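Local coordinates for protein type IV pilus biogenesis factor PilY1 (Pseudomonas aeruginosa, PDB 3HX6) that promotes type IV pilus assembly, twitching motility and adhesion to host cells, with calcium binding and release apparently needed to regulate pilus retraction, at residues A[108-112]-A[166-170]; A[179-183]-A[228-233]; A[196-201]-A[251-256]. The protein carries 3 engineered substitutions. All blocks are in the same frame, centred on the assembly; numbering follows the deposited sequence.

Interaction 1. Residues A[108-112]-A[166-170]; sequences FAFIP and LFALD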
# COMPACT_ATOMS: atom_id res chain seq x y z
N PHE A 108 -7.35 -10.36 -25.49
CA PHE A 108 -8.73 -10.29 -25.94
C PHE A 108 -9.00 -9.05 -26.78
O PHE A 108 -8.23 -8.08 -26.74
CB PHE A 108 -9.65 -10.33 -24.71
CG PHE A 108 -11.11 -10.17 -25.02
CD1 PHE A 108 -11.70 -8.91 -25.02
CD2 PHE A 108 -11.90 -11.28 -25.29
CE1 PHE A 108 -13.06 -8.76 -25.29
CE2 PHE A 108 -13.26 -11.15 -25.57
CZ PHE A 108 -13.84 -9.88 -25.56
N ALA A 109 -10.07 -9.10 -27.55
CA ALA A 109 -10.46 -7.99 -28.39
C ALA A 109 -11.97 -8.04 -28.57
O ALA A 109 -12.53 -9.08 -28.91
CB ALA A 109 -9.77 -8.08 -29.74
N PHE A 110 -12.64 -6.92 -28.31
CA PHE A 110 -14.08 -6.88 -28.47
C PHE A 110 -14.46 -5.95 -29.61
O PHE A 110 -13.82 -4.91 -29.82
CB PHE A 110 -14.75 -6.42 -27.17
CG PHE A 110 -16.25 -6.37 -27.25
CD1 PHE A 110 -16.91 -5.16 -27.37
CD2 PHE A 110 -16.99 -7.55 -27.26
CE1 PHE A 110 -18.30 -5.11 -27.50
CE2 PHE A 110 -18.37 -7.51 -27.40
CZ PHE A 110 -19.03 -6.29 -27.51
N ILE A 111 -15.49 -6.32 -30.35
CA ILE A 111 -15.94 -5.51 -31.47
C ILE A 111 -17.46 -5.35 -31.45
O ILE A 111 -18.19 -6.30 -31.73
CB ILE A 111 -15.51 -6.13 -32.82
CG1 ILE A 111 -13.98 -6.12 -32.91
CG2 ILE A 111 -16.13 -5.36 -33.98
CD1 ILE A 111 -13.43 -6.82 -34.13
N PRO A 112 -17.93 -4.15 -31.09
CA PRO A 112 -19.36 -3.83 -31.02
C PRO A 112 -20.11 -4.18 -32.30
O PRO A 112 -19.56 -4.09 -33.40
CB PRO A 112 -19.35 -2.33 -30.76
CG PRO A 112 -18.12 -2.16 -29.92
CD PRO A 112 -17.11 -3.01 -30.65
N LEU A 166 -23.67 1.68 -25.72
CA LEU A 166 -23.03 1.27 -24.48
C LEU A 166 -22.99 -0.25 -24.47
O LEU A 166 -23.84 -0.89 -25.08
CB LEU A 166 -23.88 1.75 -23.30
CG LEU A 166 -23.40 2.82 -22.32
CD1 LEU A 166 -22.53 3.80 -23.03
CD2 LEU A 166 -24.62 3.51 -21.69
N PHE A 167 -22.00 -0.82 -23.81
CA PHE A 167 -21.93 -2.26 -23.68
C PHE A 167 -21.24 -2.63 -22.38
O PHE A 167 -20.49 -1.83 -21.81
CB PHE A 167 -21.22 -2.92 -24.88
CG PHE A 167 -19.78 -2.53 -25.04
CD1 PHE A 167 -19.41 -1.51 -25.92
CD2 PHE A 167 -18.78 -3.21 -24.34
CE1 PHE A 167 -18.06 -1.17 -26.09
CE2 PHE A 167 -17.44 -2.88 -24.51
CZ PHE A 167 -17.08 -1.86 -25.39
N ALA A 168 -21.54 -3.82 -21.89
CA ALA A 168 -20.97 -4.31 -20.65
C ALA A 168 -20.46 -5.72 -20.89
O ALA A 168 -21.12 -6.52 -21.55
CB ALA A 168 -22.02 -4.31 -19.54
N LEU A 169 -19.28 -6.03 -20.37
CA LEU A 169 -18.73 -7.36 -20.52
C LEU A 169 -18.49 -7.92 -19.13
O LEU A 169 -18.23 -7.16 -18.19
CB LEU A 169 -17.39 -7.31 -21.28
CG LEU A 169 -17.37 -6.61 -22.64
CD1 LEU A 169 -15.93 -6.58 -23.18
CD2 LEU A 169 -18.29 -7.32 -23.60
N ASP A 170 -18.62 -9.24 -19.00
CA ASP A 170 -18.36 -9.89 -17.73
C ASP A 170 -16.89 -10.28 -17.88
O ASP A 170 -16.56 -11.16 -18.67
CB ASP A 170 -19.20 -11.16 -17.56
CG ASP A 170 -18.98 -11.83 -16.21
OD1 ASP A 170 -17.81 -11.88 -15.75
OD2 ASP A 170 -19.96 -12.30 -15.61
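The ring of Phe-110 lies against both Phe-167 and Leu-169, joining two successive four-stranded blades of the PilY1 beta-propeller. Its CE1 sits over the centre of the Phe-167 ring, 3.7 Å from CD2 of Phe-167. The two rings are oblique, with planes at 39° and centroids 4.7 Å apart. Leu-169 supplies a CH-pi contact: its CD2 stands over one face of the Phe-110 ring, 4.0 Å from the ring centroid, while its other branch, CD1, reaches CE1 of Phe-108 at 4.2 Å.

Phe-108 and Phe-110 both carry CG trans to the backbone N (chi1 176° and -179°), which sends their rings the same way off strand 108-110. Strand 166-170 runs nearly antiparallel to it, but the axes come no closer than 11.0 Å, so these are packed sheets and not paired strands. Leu-97, on the strand beside 108-110, touches Phe-110, Phe-167 and Leu-169, and Leu-179, from the strand beside 166-170, touches Phe-110 and Leu-169. Pro-112, the N-cap residue of helix 113-118, completes the apolar patch by setting CG 4.0 Å from CE1 of Phe-167.

Interaction 2. Residues A[179-183]-A[228-233]; sequences LLWEI and IDMETG. Engineered in segment 228-233: Met-230 (natural residue Leu).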
# COMPACT_ATOMS: atom_id res chain seq x y z
N LEU A 179 -20.33 -11.40 -23.11
CA LEU A 179 -21.04 -10.18 -23.45
C LEU A 179 -22.35 -10.15 -22.66
O LEU A 179 -23.23 -10.98 -22.89
CB LEU A 179 -21.36 -10.14 -24.95
CG LEU A 179 -22.31 -9.02 -25.38
CD1 LEU A 179 -21.73 -7.67 -24.99
CD2 LEU A 179 -22.56 -9.09 -26.88
N LEU A 180 -22.46 -9.22 -21.72
CA LEU A 180 -23.66 -9.10 -20.91
C LEU A 180 -24.78 -8.43 -21.69
O LEU A 180 -25.91 -8.92 -21.73
CB LEU A 180 -23.37 -8.32 -19.63
CG LEU A 180 -22.44 -9.02 -18.63
CD1 LEU A 180 -22.05 -8.06 -17.52
CD2 LEU A 180 -23.15 -10.25 -18.07
N TRP A 181 -24.46 -7.29 -22.30
CA TRP A 181 -25.44 -6.57 -23.09
C TRP A 181 -24.86 -5.43 -23.91
O TRP A 181 -23.72 -5.01 -23.71
CB TRP A 181 -26.59 -6.04 -22.21
CG TRP A 181 -26.16 -5.36 -20.93
CD1 TRP A 181 -26.19 -5.91 -19.68
CD2 TRP A 181 -25.68 -4.02 -20.78
NE1 TRP A 181 -25.76 -4.98 -18.75
CE2 TRP A 181 -25.44 -3.82 -19.40
CE3 TRP A 181 -25.43 -2.97 -21.67
CZ2 TRP A 181 -24.95 -2.61 -18.89
CZ3 TRP A 181 -24.94 -1.76 -21.16
CH2 TRP A 181 -24.71 -1.60 -19.78
N GLU A 182 -25.67 -4.94 -24.84
CA GLU A 182 -25.31 -3.84 -25.72
C GLU A 182 -26.52 -2.93 -25.79
O GLU A 182 -27.63 -3.38 -26.04
CB GLU A 182 -24.98 -4.34 -27.12
CG GLU A 182 -23.73 -5.18 -27.23
CD GLU A 182 -23.45 -5.61 -28.66
OE1 GLU A 182 -24.30 -6.32 -29.25
OE2 GLU A 182 -22.38 -5.23 -29.20
N ILE A 183 -26.30 -1.64 -25.57
CA ILE A 183 -27.38 -0.66 -25.63
C ILE A 183 -27.14 0.28 -26.80
O ILE A 183 -26.01 0.66 -27.07
CB ILE A 183 -27.45 0.19 -24.34
CG1 ILE A 183 -27.75 -0.70 -23.14
CG2 ILE A 183 -28.52 1.27 -24.48
CD1 ILE A 183 -27.92 0.07 -21.85
N ILE A 228 -29.04 1.85 -15.78
CA ILE A 228 -29.11 0.60 -16.51
C ILE A 228 -28.88 -0.61 -15.61
O ILE A 228 -27.86 -0.68 -14.92
CB ILE A 228 -28.05 0.61 -17.63
CG1 ILE A 228 -28.19 1.90 -18.44
CG2 ILE A 228 -28.20 -0.63 -18.51
CD1 ILE A 228 -27.05 2.17 -19.40
N ASP A 229 -29.82 -1.55 -15.61
CA ASP A 229 -29.67 -2.74 -14.78
C ASP A 229 -28.40 -3.47 -15.19
O ASP A 229 -28.21 -3.80 -16.37
CB ASP A 229 -30.88 -3.67 -14.96
CG ASP A 229 -30.80 -4.90 -14.06
OD1 ASP A 229 -30.84 -4.73 -12.82
OD2 ASP A 229 -30.69 -6.02 -14.59
N MET A 230 -27.53 -3.72 -14.22
CA MET A 230 -26.26 -4.39 -14.48
C MET A 230 -26.43 -5.72 -15.21
O MET A 230 -25.77 -5.98 -16.22
CB MET A 230 -25.51 -4.63 -13.17
CG MET A 230 -24.07 -5.07 -13.35
SD MET A 230 -23.08 -3.84 -14.25
CE MET A 230 -22.96 -4.57 -15.85
N GLU A 231 -27.32 -6.56 -14.71
CA GLU A 231 -27.53 -7.87 -15.32
C GLU A 231 -28.16 -7.86 -16.70
O GLU A 231 -27.64 -8.47 -17.64
CB GLU A 231 -28.38 -8.74 -14.39
CG GLU A 231 -28.72 -10.11 -14.98
CD GLU A 231 -29.47 -10.99 -14.00
OE1 GLU A 231 -30.47 -10.52 -13.41
OE2 GLU A 231 -29.07 -12.16 -13.83
N THR A 232 -29.28 -7.15 -16.82
CA THR A 232 -30.05 -7.12 -18.06
C THR A 232 -29.73 -6.06 -19.10
O THR A 232 -29.95 -6.27 -20.28
CB THR A 232 -31.55 -7.01 -17.71
OG1 THR A 232 -31.96 -8.21 -17.04
CG2 THR A 232 -32.39 -6.82 -18.97
N GLY A 233 -29.21 -4.91 -18.66
CA GLY A 233 -28.93 -3.85 -19.61
C GLY A 233 -30.22 -3.08 -19.87
O GLY A 233 -30.27 -2.16 -20.68
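Trp-181 takes chi1 46°, placing CG between its backbone N and carbonyl carbon, and this swings the indole against Gly-233. The positive phi of Gly-233 (83°) would jam a CB against the carbonyl O of Thr-232, and here a CB would also run into CG of Trp-181. The pair joins neighbouring propeller blades: the last strand of one, 178-184, meets the turn that links strands 223-229 and 235-241 of the next. Gly-233 CA lies 3.2 Å from the centroid of the five-membered ring of Trp-181, almost exactly on the ring normal, and with no CB the backbone itself rests on the indole. Ile-228 CG2 covers the six-membered ring on a face, 3.8 Å from CZ2 of Trp-181. Beyond it, Ile-183 and Ile-228 meet tip to tip, CD1 to CD1 at 3.3 Å, closer than two methyl carbons normally pack.

An Asx motif shapes the turn: Asp-229 OD2 accepts from Thr-232 N at 2.9 Å. Across the contact, Leu-180 and Trp-181 form a classic beta bulge facing Ala-168. The engineered Met-230 folds its chain back so that CE reaches Leu-180 CD1 at 4.0 Å. Its backbone O receives Trp-181 NE1 at 2.7 Å, in the indole plane but 43° out of the carbonyl plane.

Interaction 3. Residues A[196-201]-A[251-256]; sequences PKPTVA and LSSPRL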
# COMPACT_ATOMS: atom_id res chain seq x y z
N PRO A 196 -19.35 10.09 -21.39
CA PRO A 196 -19.39 10.06 -19.93
C PRO A 196 -18.88 8.75 -19.35
O PRO A 196 -19.07 7.69 -19.94
CB PRO A 196 -20.88 10.26 -19.62
CG PRO A 196 -21.35 11.09 -20.77
CD PRO A 196 -20.68 10.41 -21.94
N LYS A 197 -18.21 8.83 -18.21
CA LYS A 197 -17.69 7.65 -17.55
C LYS A 197 -18.79 7.14 -16.62
O LYS A 197 -19.24 7.85 -15.72
CB LYS A 197 -16.45 7.98 -16.72
CG LYS A 197 -15.24 8.35 -17.55
CD LYS A 197 -13.98 8.39 -16.69
CE LYS A 197 -12.75 8.64 -17.53
NZ LYS A 197 -11.49 8.30 -16.80
N PRO A 198 -19.24 5.91 -16.83
CA PRO A 198 -20.30 5.38 -15.96
C PRO A 198 -19.78 4.95 -14.60
O PRO A 198 -18.58 4.72 -14.42
CB PRO A 198 -20.84 4.21 -16.77
CG PRO A 198 -19.61 3.69 -17.44
CD PRO A 198 -18.90 4.95 -17.89
N THR A 199 -20.70 4.85 -13.65
CA THR A 199 -20.37 4.38 -12.31
C THR A 199 -21.19 3.10 -12.16
O THR A 199 -22.32 3.02 -12.63
CB THR A 199 -20.79 5.38 -11.21
OG1 THR A 199 -19.86 6.47 -11.17
CG2 THR A 199 -20.80 4.70 -9.84
N VAL A 200 -20.60 2.10 -11.53
CA VAL A 200 -21.28 0.85 -11.30
C VAL A 200 -21.57 0.83 -9.81
O VAL A 200 -20.65 0.92 -9.00
CB VAL A 200 -20.40 -0.35 -11.66
CG1 VAL A 200 -21.12 -1.65 -11.31
CG2 VAL A 200 -20.09 -0.30 -13.15
N ALA A 201 -22.84 0.74 -9.44
CA ALA A 201 -23.15 0.78 -8.02
C ALA A 201 -24.43 0.07 -7.64
O ALA A 201 -25.26 -0.27 -8.48
CB ALA A 201 -23.22 2.23 -7.56
N LEU A 251 -26.06 14.80 -20.65
CA LEU A 251 -25.58 14.65 -19.29
C LEU A 251 -24.22 13.97 -19.27
O LEU A 251 -23.98 13.02 -20.01
CB LEU A 251 -26.57 13.83 -18.46
CG LEU A 251 -26.31 13.90 -16.95
CD1 LEU A 251 -26.58 15.34 -16.48
CD2 LEU A 251 -27.21 12.93 -16.21
N SER A 252 -23.32 14.45 -18.41
CA SER A 252 -21.97 13.90 -18.32
C SER A 252 -21.79 12.87 -17.21
O SER A 252 -22.77 12.37 -16.65
CB SER A 252 -20.96 15.04 -18.15
OG SER A 252 -21.08 15.96 -19.22
N SER A 253 -20.52 12.57 -16.90
CA SER A 253 -20.17 11.58 -15.88
C SER A 253 -20.75 11.87 -14.51
O SER A 253 -20.54 12.94 -13.94
CB SER A 253 -18.64 11.48 -15.76
OG SER A 253 -18.04 11.41 -17.04
N PRO A 254 -21.49 10.91 -13.94
CA PRO A 254 -22.07 11.17 -12.61
C PRO A 254 -21.15 10.74 -11.48
O PRO A 254 -20.23 9.93 -11.68
CB PRO A 254 -23.34 10.34 -12.63
CG PRO A 254 -22.90 9.12 -13.40
CD PRO A 254 -22.09 9.71 -14.55
N ARG A 255 -21.39 11.29 -10.30
CA ARG A 255 -20.66 10.92 -9.10
C ARG A 255 -21.76 10.46 -8.13
O ARG A 255 -22.66 11.23 -7.79
CB ARG A 255 -19.91 12.10 -8.50
CG ARG A 255 -19.25 11.80 -7.15
CD ARG A 255 -18.12 10.77 -7.28
NE ARG A 255 -17.09 11.23 -8.21
CZ ARG A 255 -16.01 10.54 -8.55
NH1 ARG A 255 -15.78 9.34 -8.03
NH2 ARG A 255 -15.15 11.06 -9.43
N LEU A 256 -21.70 9.21 -7.71
CA LEU A 256 -22.70 8.71 -6.78
C LEU A 256 -22.29 9.02 -5.35
O LEU A 256 -21.10 9.04 -5.02
CB LEU A 256 -22.89 7.21 -6.97
CG LEU A 256 -24.02 6.85 -7.95
CD1 LEU A 256 -23.87 7.62 -9.25
CD2 LEU A 256 -24.01 5.36 -8.18
O HOH W 1 -19.03 8.06 -13.10
O HOH W 2 -19.41 7.47 -8.67
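Thr-199 OG1 is gripped by two waters, each of which carries it across to the 251-256 segment. It donates to water 1 at 2.6 Å, and that water in turn donates to Lys-197 O and to Pro-254 O, so one solvent molecule bridges three oxygens. The same hydroxyl accepts from water 2, which takes Leu-256 N as its own donor at 3.0 Å. The bridges stand in for direct bonding here, since Thr-199 OG1 and Pro-254 O are 3.5 Å apart and do not form a hydrogen bond of their own. One direct bond does span the segments: Lys-197 N gives its hydrogen to Ser-253 OG at 2.8 Å in a nearly straight line (171°). Ser-253 turns OG beside its own backbone N (chi1 -46°), which brings the oxygen into line with the Lys-197 N-H.

Strands 199-201 and 251-256 are the first strands of two successive propeller blades, near the centre of the folded chain. They run roughly parallel at 33°, with axes 8.2 Å apart, and here the two waters bridge the gap. Pro-196 packs its ring on the backbone of Leu-251 and Ser-252, while Ser-252 OG is bonded to Tyr-216. Thr-199 and Leu-256 run past each other in opposite directions, CG2 of Thr-199 lying 3.7 Å from CD2 of Leu-256. Following Leu-256, the chain enters the calcium loop of Asp-258, Asn-260, Asp-262, Val-264 and Asp-266, with the ion about 9 Å from the Leu-256 side chain. Leu-256 CD2 also presses on Ala-201 CB at 3.3 Å, shorter than normal carbon contact.

In the fold
From the N terminus, strand 108-110 ends the first four-stranded blade, and interaction 1 closes a loop of 53 residues by docking it on strand 165-170 of the second. Interaction 2 then opens on strand 178-184, the neighbour of 165-170 in that same sheet, and reaches the third blade at 228-233. Before it closes, interaction 3 opens at 196-201, so these two cross, whereas interaction 1 precedes both in series; none nests in another. Interaction 3 joins the third blade to the fourth, nearer the centre of the folded chain. Interactions 1 and 2 meet directly, through Leu-166 O and Ile-183 N for example, while 2 and 3 touch where SD of the engineered Met-230 packs on Val-200 CG1.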